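Local atomic coordinates of putative ribose operon repressor (Burkholderia thailandensis, PDB entry 3EGC), a protein that probably represses transcription as a LacI-family regulator, pairing a DNA-binding helix-turn-helix with a sensor domain like periplasmic sugar-binding proteins. Residues G129-S134 and H195-G200. Residues are numbered along the deposited sequence; the frame is centred on the assembly and turned at random.
Sequences GAIVGS and HRITEG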
ATOM      1  N   GLY A 129       7.964  21.126  16.353  1.00 34.03           N
ATOM      2  CA  GLY A 129       6.983  21.516  15.371  1.00 34.21           C
ATOM      3  C   GLY A 129       6.105  20.346  14.887  1.00 34.51           C
ATOM      4  O   GLY A 129       6.284  19.192  15.285  1.00 34.85           O
ATOM      5  N   ALA A 130       5.173  20.665  14.021  1.00 33.38           N
ATOM      6  CA  ALA A 130       4.254  19.704  13.499  1.00 34.12           C
ATOM      7  C   ALA A 130       3.973  19.982  11.997  1.00 33.31           C
ATOM      8  O   ALA A 130       3.683  21.080  11.626  1.00 33.18           O
ATOM      9  CB  ALA A 130       2.921  19.753  14.311  1.00 33.50           C
ATOM     10  N   ILE A 131       4.103  18.967  11.170  1.00 33.25           N
ATOM     11  CA  ILE A 131       3.733  19.055   9.769  1.00 33.52           C
ATOM     12  C   ILE A 131       2.550  18.118   9.614  1.00 33.97           C
ATOM     13  O   ILE A 131       2.658  16.922   9.853  1.00 32.95           O
ATOM     14  CB  ILE A 131       4.864  18.590   8.829  1.00 33.96           C
ATOM     15  CG1 ILE A 131       6.237  19.072   9.330  1.00 33.12           C
ATOM     16  CG2 ILE A 131       4.558  18.990   7.386  1.00 32.04           C
ATOM     17  CD1 ILE A 131       6.410  20.562   9.202  1.00 35.07           C
ATOM     18  N   VAL A 132       1.406  18.696   9.288  1.00 34.49           N
ATOM     19  CA  VAL A 132       0.213  17.959   9.045  1.00 35.27           C
ATOM     20  C   VAL A 132      -0.201  18.095   7.594  1.00 35.71           C
ATOM     21  O   VAL A 132       0.382  18.873   6.837  1.00 34.43           O
ATOM     22  CB  VAL A 132      -0.930  18.396   9.960  1.00 35.49           C
ATOM     23  CG1 VAL A 132      -0.552  18.213  11.444  1.00 35.33           C
ATOM     24  CG2 VAL A 132      -1.300  19.825   9.678  1.00 35.76           C
ATOM     25  N   GLY A 133      -1.213  17.318   7.227  1.00 36.70           N
ATOM     26  CA  GLY A 133      -1.741  17.339   5.867  1.00 38.19           C
ATOM     27  C   GLY A 133      -2.715  18.483   5.717  1.00 37.98           C
ATOM     28  O   GLY A 133      -2.724  19.384   6.521  1.00 38.33           O
ATOM     29  N   SER A 134      -3.546  18.425   4.706  1.00 38.33           N
ATOM     30  CA  SER A 134      -4.476  19.504   4.452  1.00 39.42           C
ATOM     31  C   SER A 134      -5.160  20.021   5.740  1.00 39.69           C
ATOM     32  O   SER A 134      -5.809  19.267   6.469  1.00 39.27           O
ATOM     33  CB  SER A 134      -5.507  19.071   3.399  1.00 39.77           C
ATOM     34  OG  SER A 134      -6.550  20.032   3.268  1.00 39.04           O
ATOM     35  N   HIS A 195       2.607   8.748   7.256  1.00 29.78           N
ATOM     36  CA  HIS A 195       3.817   8.220   6.606  1.00 29.30           C
ATOM     37  C   HIS A 195       4.158   8.990   5.350  1.00 29.23           C
ATOM     38  O   HIS A 195       5.315   9.192   5.054  1.00 28.73           O
ATOM     39  CB  HIS A 195       3.708   6.721   6.315  1.00 28.03           C
ATOM     40  CG  HIS A 195       2.702   6.361   5.260  1.00 28.20           C
ATOM     41  ND1 HIS A 195       3.072   5.971   3.991  1.00 28.41           N
ATOM     42  CD2 HIS A 195       1.349   6.273   5.301  1.00 28.37           C
ATOM     43  CE1 HIS A 195       1.984   5.671   3.287  1.00 29.52           C
ATOM     44  NE2 HIS A 195       0.921   5.854   4.056  1.00 26.03           N
ATOM     45  N   ARG A 196       3.132   9.450   4.636  1.00 29.26           N
ATOM     46  CA  ARG A 196       3.355  10.168   3.389  1.00 30.21           C
ATOM     47  C   ARG A 196       3.928  11.578   3.630  1.00 29.20           C
ATOM     48  O   ARG A 196       4.786  12.033   2.905  1.00 27.15           O
ATOM     49  CB  ARG A 196       2.103  10.196   2.535  1.00 31.23           C
ATOM     50  CG  ARG A 196       2.410  10.638   1.103  1.00 36.63           C
ATOM     51  CD  ARG A 196       1.706   9.751   0.054  1.00 44.17           C
ATOM     52  NE  ARG A 196       2.048   8.335   0.172  1.00 44.55           N
ATOM     53  CZ  ARG A 196       1.364   7.354  -0.407  1.00 46.94           C
ATOM     54  NH1 ARG A 196       1.760   6.123  -0.228  1.00 46.65           N
ATOM     55  NH2 ARG A 196       0.320   7.610  -1.197  1.00 46.91           N
ATOM     56  N   ILE A 197       3.477  12.203   4.718  1.00 29.18           N
ATOM     57  CA  ILE A 197       4.065  13.443   5.197  1.00 29.61           C
ATOM     58  C   ILE A 197       5.465  13.226   5.752  1.00 29.55           C
ATOM     59  O   ILE A 197       6.365  14.050   5.514  1.00 29.04           O
ATOM     60  CB  ILE A 197       3.110  14.160   6.206  1.00 29.89           C
ATOM     61  CG1 ILE A 197       1.889  14.681   5.434  1.00 31.58           C
ATOM     62  CG2 ILE A 197       3.797  15.317   6.963  1.00 28.89           C
ATOM     63  CD1 ILE A 197       0.767  14.954   6.343  1.00 34.65           C
ATOM     64  N   THR A 198       5.649  12.109   6.460  1.00 29.09           N
ATOM     65  CA  THR A 198       6.992  11.746   6.924  1.00 29.42           C
ATOM     66  C   THR A 198       7.986  11.614   5.752  1.00 29.29           C
ATOM     67  O   THR A 198       9.126  12.034   5.857  1.00 29.20           O
ATOM     68  CB  THR A 198       7.009  10.469   7.786  1.00 28.81           C
ATOM     69  OG1 THR A 198       6.124  10.631   8.890  1.00 28.14           O
ATOM     70  CG2 THR A 198       8.415  10.258   8.310  1.00 29.58           C
ATOM     71  N   GLU A 199       7.527  11.057   4.622  1.00 29.51           N
ATOM     72  CA  GLU A 199       8.370  11.059   3.398  1.00 29.64           C
ATOM     73  C   GLU A 199       8.777  12.505   3.008  1.00 29.39           C
ATOM     74  O   GLU A 199       9.937  12.805   2.834  1.00 29.90           O
ATOM     75  CB  GLU A 199       7.635  10.366   2.234  1.00 29.22           C
ATOM     76  CG  GLU A 199       7.163   8.917   2.554  1.00 30.08           C
ATOM     77  CD  GLU A 199       6.457   8.284   1.415  1.00 31.70           C
ATOM     78  OE1 GLU A 199       5.846   9.032   0.599  1.00 29.43           O
ATOM     79  OE2 GLU A 199       6.513   7.030   1.326  1.00 31.55           O
ATOM     80  N   GLY A 200       7.818  13.415   2.911  1.00 29.64           N
ATOM     81  CA  GLY A 200       8.116  14.813   2.586  1.00 29.98           C
ATOM     82  C   GLY A 200       9.045  15.530   3.569  1.00 30.96           C
ATOM     83  O   GLY A 200       9.955  16.282   3.161  1.00 31.23           O
TER
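Ile197 reaches from the first turn of helix 195-208 onto the end of strand 128-131, where its two branches divide the work. Ile197 CG2 lies 3.8 Å from Ile131 CG2 and 3.5 Å from Ile131 O. The longer branch runs further along the chain: Ile197 CD1 stands 3.5 Å from Val132 C and only 3.2 Å from Gly133 N, a tight approach. Torsions account for this split. With chi1 at -69°, Ile197 CG1 is anti to its own carbonyl carbon, and the extended chi2 of 161° carries CD1 out to the peptide between Val132 and Gly133. Ile131 contributes its CB and CG2, while its CG1 branch leads away from the helix. No hydrogen bond links the two segments, and Ile197 supplies the whole of the 195-200 side, 80 of the 142 Å² buried in total.

In the fold, this is one of the two parallel alpha/beta lobes of a periplasmic-binding-protein-like domain. Strand 128-131 pairs in parallel with strand 189-192, through backbone bonds from Gly129 to Ala189 and Leu191, and helix 195-208 follows directly after that neighbouring strand. Ile197, on the helix that follows strand 189-192, touches Thr192 of that strand and also reaches the end of its neighbour, strand 128-131. Val132 turns its CB away from the helix and packs on Leu144 of helix 138-153, while Gly133 N makes a weak hydrogen bond to Ser193 OG.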